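Hypothetical protein SpyM3_0169 (Streptococcus pyogenes, PDB 1PG6) is of unknown function but belongs to the AIM24 family of the cupin clan and carries bound calcium ions in the crystal. Local coordinates at residues A[124-136]-A[145-157]. Numbering follows the deposited sequence.
Sequences DGSAQYKMERQNI and GGLFVMTTEGLGT
With CG of R133 anti to the backbone N (chi1 175°) and CG of F148 beside its own N (chi1 -75°), CB of the arginine lies over one face of the phenyl ring, toward its rim. R133 CB sits 3.7 Å from the F148 ring centroid, a CH-pi contact at a non-hydrogen-bonded pair of an antiparallel beta hairpin, strands 128-133 and 148-153. R133 CD reaches the rim, 3.5 Å from F148 CE1, and the guanidinium, its plane turned 47° from the ring, has F148 CZ over one face. The row continues along this side of the sheet through M131 and M150, both selenomethionines, and Y129: M131 CE meets F148 CB, M131 SE touches M150 CE at 3.6 Å, and M150 SE approaches the Y129 ring obliquely, as a Met-aromatic contact. Y129 OH bonds S79 N. Paired backbone bonds at Q128-E153, K130-T151 and E132-V149 set the register; strand 113-116 flanks 148-153, leaving 128-133 outermost within the chain. On the other side of the sheet, the bent Q134 side chain crosses V149, its NE2 3.5 Å from V149 CG2. E132 O accepts from both Q134 NE2 and V149 N, which arrive from opposite faces of its carbonyl plane, while Q134 OE1 is held by Y192 OH. At the far end, a type I turn from D124 to A127 brings S126 OG to L155 O at 2.8 Å, the donor above the carbonyl plane. D124 N bonds T157 O, and T157 N returns a 2.8 Å bond to the anti lone pair of D124 OD1, which also takes a proton from a water that accepts from T157 OG1.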
loop_
_atom_site.group_PDB
_atom_site.type_symbol
_atom_site.label_atom_id
_atom_site.label_comp_id
_atom_site.label_asym_id
_atom_site.label_seq_id
_atom_site.Cartn_x
_atom_site.Cartn_y
_atom_site.Cartn_z
ATOM N N ASP A 124 -0.144 3.014 -11.419
ATOM C CA ASP A 124 -0.104 3.681 -12.712
ATOM C C ASP A 124 -0.640 5.101 -12.581
ATOM O O ASP A 124 -1.618 5.339 -11.873
ATOM C CB ASP A 124 -0.949 2.908 -13.726
ATOM C CG ASP A 124 -0.106 2.140 -14.715
ATOM O OD1 ASP A 124 -0.280 0.908 -14.825
ATOM O OD2 ASP A 124 0.734 2.775 -15.387
ATOM N N GLY A 125 0.012 6.043 -13.255
ATOM C CA GLY A 125 -0.430 7.423 -13.200
ATOM C C GLY A 125 -1.813 7.581 -13.802
ATOM O O GLY A 125 -2.496 8.577 -13.561
ATOM N N SER A 126 -2.225 6.598 -14.594
ATOM C CA SER A 126 -3.535 6.625 -15.233
ATOM C C SER A 126 -4.638 6.286 -14.234
ATOM O O SER A 126 -5.809 6.583 -14.468
ATOM C CB SER A 126 -3.573 5.629 -16.391
ATOM O OG SER A 126 -3.316 4.312 -15.938
ATOM N N ALA A 127 -4.262 5.662 -13.121
ATOM C CA ALA A 127 -5.228 5.290 -12.096
ATOM C C ALA A 127 -5.349 6.378 -11.036
ATOM O O ALA A 127 -4.607 7.359 -11.050
ATOM C CB ALA A 127 -4.824 3.967 -11.442
ATOM N N GLN A 128 -6.282 6.185 -10.109
ATOM C CA GLN A 128 -6.522 7.149 -9.045
ATOM C C GLN A 128 -6.637 6.414 -7.709
ATOM O O GLN A 128 -6.826 5.198 -7.671
ATOM C CB GLN A 128 -7.825 7.902 -9.331
ATOM C CG GLN A 128 -7.974 9.229 -8.605
ATOM C CD GLN A 128 -7.313 10.383 -9.347
ATOM O OE1 GLN A 128 -7.209 11.495 -8.823
ATOM N NE2 GLN A 128 -6.870 10.126 -10.577
ATOM N N TYR A 129 -6.521 7.151 -6.610
ATOM C CA TYR A 129 -6.636 6.539 -5.296
ATOM C C TYR A 129 -7.171 7.545 -4.289
ATOM O O TYR A 129 -7.080 8.756 -4.492
ATOM C CB TYR A 129 -5.268 6.021 -4.825
ATOM C CG TYR A 129 -4.352 7.097 -4.273
ATOM C CD1 TYR A 129 -4.422 7.477 -2.933
ATOM C CD2 TYR A 129 -3.445 7.757 -5.097
ATOM C CE1 TYR A 129 -3.609 8.491 -2.428
ATOM C CE2 TYR A 129 -2.628 8.775 -4.604
ATOM C CZ TYR A 129 -2.715 9.135 -3.273
ATOM O OH TYR A 129 -1.913 10.140 -2.782
ATOM N N LYS A 130 -7.731 7.030 -3.205
ATOM C CA LYS A 130 -8.243 7.878 -2.145
ATOM C C LYS A 130 -7.897 7.232 -0.811
ATOM O O LYS A 130 -7.908 6.007 -0.682
ATOM C CB LYS A 130 -9.758 8.036 -2.258
ATOM C CG LYS A 130 -10.339 8.976 -1.223
ATOM C CD LYS A 130 -11.857 9.020 -1.291
ATOM C CE LYS A 130 -12.420 9.964 -0.236
ATOM N NZ LYS A 130 -11.976 9.581 1.137
HETATM N N MSE A 131 -7.584 8.065 0.176
HETATM C CA MSE A 131 -7.247 7.601 1.515
HETATM C C MSE A 131 -8.451 7.830 2.417
HETATM O O MSE A 131 -9.144 8.841 2.291
HETATM C CB MSE A 131 -6.057 8.391 2.077
HETATM C CG MSE A 131 -4.802 8.387 1.216
HETATM SE SE MSE A 131 -4.045 6.619 1.005
HETATM C CE MSE A 131 -3.497 6.315 2.827
ATOM N N GLU A 132 -8.703 6.897 3.328
ATOM C CA GLU A 132 -9.820 7.030 4.256
ATOM C C GLU A 132 -9.435 6.593 5.660
ATOM O O GLU A 132 -8.966 5.474 5.868
ATOM C CB GLU A 132 -11.022 6.199 3.797
ATOM C CG GLU A 132 -12.161 6.181 4.816
ATOM C CD GLU A 132 -13.249 5.175 4.482
ATOM O OE1 GLU A 132 -13.947 5.366 3.466
ATOM O OE2 GLU A 132 -13.401 4.190 5.237
ATOM N N ARG A 133 -9.627 7.485 6.625
ATOM C CA ARG A 133 -9.323 7.168 8.011
ATOM C C ARG A 133 -10.469 6.317 8.547
ATOM O O ARG A 133 -11.637 6.680 8.408
ATOM C CB ARG A 133 -9.180 8.455 8.832
ATOM C CG ARG A 133 -8.976 8.226 10.321
ATOM C CD ARG A 133 -8.067 9.291 10.924
ATOM N NE ARG A 133 -8.554 10.647 10.690
ATOM C CZ ARG A 133 -7.882 11.745 11.023
ATOM N NH1 ARG A 133 -6.694 11.647 11.606
ATOM N NH2 ARG A 133 -8.396 12.943 10.772
ATOM N N GLN A 134 -10.136 5.175 9.140
ATOM C CA GLN A 134 -11.155 4.285 9.681
ATOM C C GLN A 134 -11.703 4.870 10.975
ATOM O O GLN A 134 -10.972 5.506 11.732
ATOM C CB GLN A 134 -10.562 2.895 9.913
ATOM C CG GLN A 134 -9.975 2.300 8.644
ATOM C CD GLN A 134 -10.955 2.337 7.488
ATOM O OE1 GLN A 134 -11.947 1.611 7.477
ATOM N NE2 GLN A 134 -10.686 3.195 6.508
ATOM N N ASN A 135 -12.991 4.659 11.225
ATOM C CA ASN A 135 -13.634 5.202 12.412
ATOM C C ASN A 135 -13.180 4.560 13.719
ATOM O O ASN A 135 -13.997 4.068 14.495
ATOM C CB ASN A 135 -15.157 5.090 12.283
ATOM C CG ASN A 135 -15.888 6.115 13.133
ATOM O OD1 ASN A 135 -15.743 6.147 14.358
ATOM N ND2 ASN A 135 -16.677 6.965 12.482
ATOM N N ILE A 136 -11.871 4.575 13.953
ATOM C CA ILE A 136 -11.270 4.026 15.163
ATOM C C ILE A 136 -11.667 2.573 15.438
ATOM O O ILE A 136 -12.534 2.016 14.765
ATOM C CB ILE A 136 -11.628 4.902 16.398
ATOM C CG1 ILE A 136 -10.428 4.985 17.341
ATOM C CG2 ILE A 136 -12.829 4.322 17.139
ATOM C CD1 ILE A 136 -9.218 5.672 16.728
ATOM N N GLY A 145 -1.087 9.904 14.044
ATOM C CA GLY A 145 -1.142 8.480 13.774
ATOM C C GLY A 145 -2.323 8.109 12.900
ATOM O O GLY A 145 -2.326 8.378 11.698
ATOM N N GLY A 146 -3.330 7.484 13.503
ATOM C CA GLY A 146 -4.513 7.090 12.762
ATOM C C GLY A 146 -4.305 5.893 11.853
ATOM O O GLY A 146 -3.180 5.581 11.462
ATOM N N LEU A 147 -5.402 5.223 11.519
ATOM C CA LEU A 147 -5.365 4.051 10.651
ATOM C C LEU A 147 -6.051 4.411 9.335
ATOM O O LEU A 147 -7.241 4.716 9.318
ATOM C CB LEU A 147 -6.100 2.887 11.320
ATOM C CG LEU A 147 -5.758 1.472 10.856
ATOM C CD1 LEU A 147 -4.310 1.165 11.210
ATOM C CD2 LEU A 147 -6.683 0.473 11.529
ATOM N N PHE A 148 -5.306 4.374 8.236
ATOM C CA PHE A 148 -5.875 4.717 6.941
ATOM C C PHE A 148 -5.908 3.566 5.945
ATOM O O PHE A 148 -5.009 2.726 5.911
ATOM C CB PHE A 148 -5.105 5.883 6.313
ATOM C CG PHE A 148 -5.399 7.215 6.941
ATOM C CD1 PHE A 148 -5.009 7.489 8.247
ATOM C CD2 PHE A 148 -6.067 8.199 6.222
ATOM C CE1 PHE A 148 -5.277 8.726 8.829
ATOM C CE2 PHE A 148 -6.342 9.440 6.793
ATOM C CZ PHE A 148 -5.944 9.702 8.101
ATOM N N VAL A 149 -6.958 3.540 5.134
ATOM C CA VAL A 149 -7.111 2.523 4.104
ATOM C C VAL A 149 -7.154 3.219 2.749
ATOM O O VAL A 149 -7.839 4.229 2.583
ATOM C CB VAL A 149 -8.412 1.708 4.284
ATOM C CG1 VAL A 149 -8.626 0.805 3.074
ATOM C CG2 VAL A 149 -8.324 0.867 5.555
HETATM N N MSE A 150 -6.411 2.675 1.791
HETATM C CA MSE A 150 -6.351 3.221 0.443
HETATM C C MSE A 150 -7.257 2.429 -0.485
HETATM O O MSE A 150 -7.293 1.202 -0.427
HETATM C CB MSE A 150 -4.915 3.148 -0.086
HETATM C CG MSE A 150 -4.739 3.595 -1.528
HETATM SE SE MSE A 150 -2.934 3.286 -2.160
HETATM C CE MSE A 150 -1.995 4.253 -0.805
ATOM N N THR A 151 -8.003 3.131 -1.332
ATOM C CA THR A 151 -8.883 2.469 -2.290
ATOM C C THR A 151 -8.544 2.974 -3.688
ATOM O O THR A 151 -8.418 4.180 -3.908
ATOM C CB THR A 151 -10.374 2.749 -1.989
ATOM O OG1 THR A 151 -10.736 2.125 -0.747
ATOM C CG2 THR A 151 -11.254 2.185 -3.096
ATOM N N THR A 152 -8.392 2.045 -4.625
ATOM C CA THR A 152 -8.044 2.377 -6.001
ATOM C C THR A 152 -9.254 2.615 -6.892
ATOM O O THR A 152 -10.380 2.256 -6.550
ATOM C CB THR A 152 -7.220 1.249 -6.660
ATOM O OG1 THR A 152 -8.035 0.077 -6.794
ATOM C CG2 THR A 152 -6.000 0.911 -5.811
ATOM N N GLU A 153 -8.993 3.215 -8.047
ATOM C CA GLU A 153 -10.019 3.506 -9.036
ATOM C C GLU A 153 -9.306 3.710 -10.364
ATOM O O GLU A 153 -8.128 4.064 -10.391
ATOM C CB GLU A 153 -10.773 4.781 -8.653
ATOM C CG GLU A 153 -11.856 5.187 -9.638
ATOM C CD GLU A 153 -12.503 6.513 -9.278
ATOM O OE1 GLU A 153 -11.779 7.535 -9.224
ATOM O OE2 GLU A 153 -13.733 6.539 -9.051
ATOM N N GLY A 154 -10.012 3.465 -11.463
ATOM C CA GLY A 154 -9.418 3.658 -12.773
ATOM C C GLY A 154 -8.758 2.443 -13.392
ATOM O O GLY A 154 -8.852 1.330 -12.873
ATOM N N LEU A 155 -8.086 2.669 -14.516
ATOM C CA LEU A 155 -7.395 1.607 -15.233
ATOM C C LEU A 155 -5.898 1.692 -14.970
ATOM O O LEU A 155 -5.354 2.779 -14.775
ATOM C CB LEU A 155 -7.654 1.726 -16.738
ATOM C CG LEU A 155 -9.115 1.718 -17.197
ATOM C CD1 LEU A 155 -9.171 1.845 -18.715
ATOM C CD2 LEU A 155 -9.795 0.439 -16.755
ATOM N N GLY A 156 -5.237 0.543 -14.967
ATOM C CA GLY A 156 -3.807 0.528 -14.729
ATOM C C GLY A 156 -3.390 -0.624 -13.845
ATOM O O GLY A 156 -4.162 -1.551 -13.594
ATOM N N THR A 157 -2.154 -0.568 -13.374
ATOM C CA THR A 157 -1.638 -1.617 -12.509
ATOM C C THR A 157 -1.309 -1.079 -11.128
ATOM O O THR A 157 -0.781 0.020 -10.994
ATOM C CB THR A 157 -0.353 -2.233 -13.079
ATOM O OG1 THR A 157 -0.621 -2.795 -14.368
ATOM C CG2 THR A 157 0.165 -3.322 -12.148
HETATM O O HOH W 1 0.376 -1.157 -16.312
HETATM O O HOH W 2 -7.616 5.712 -15.978
#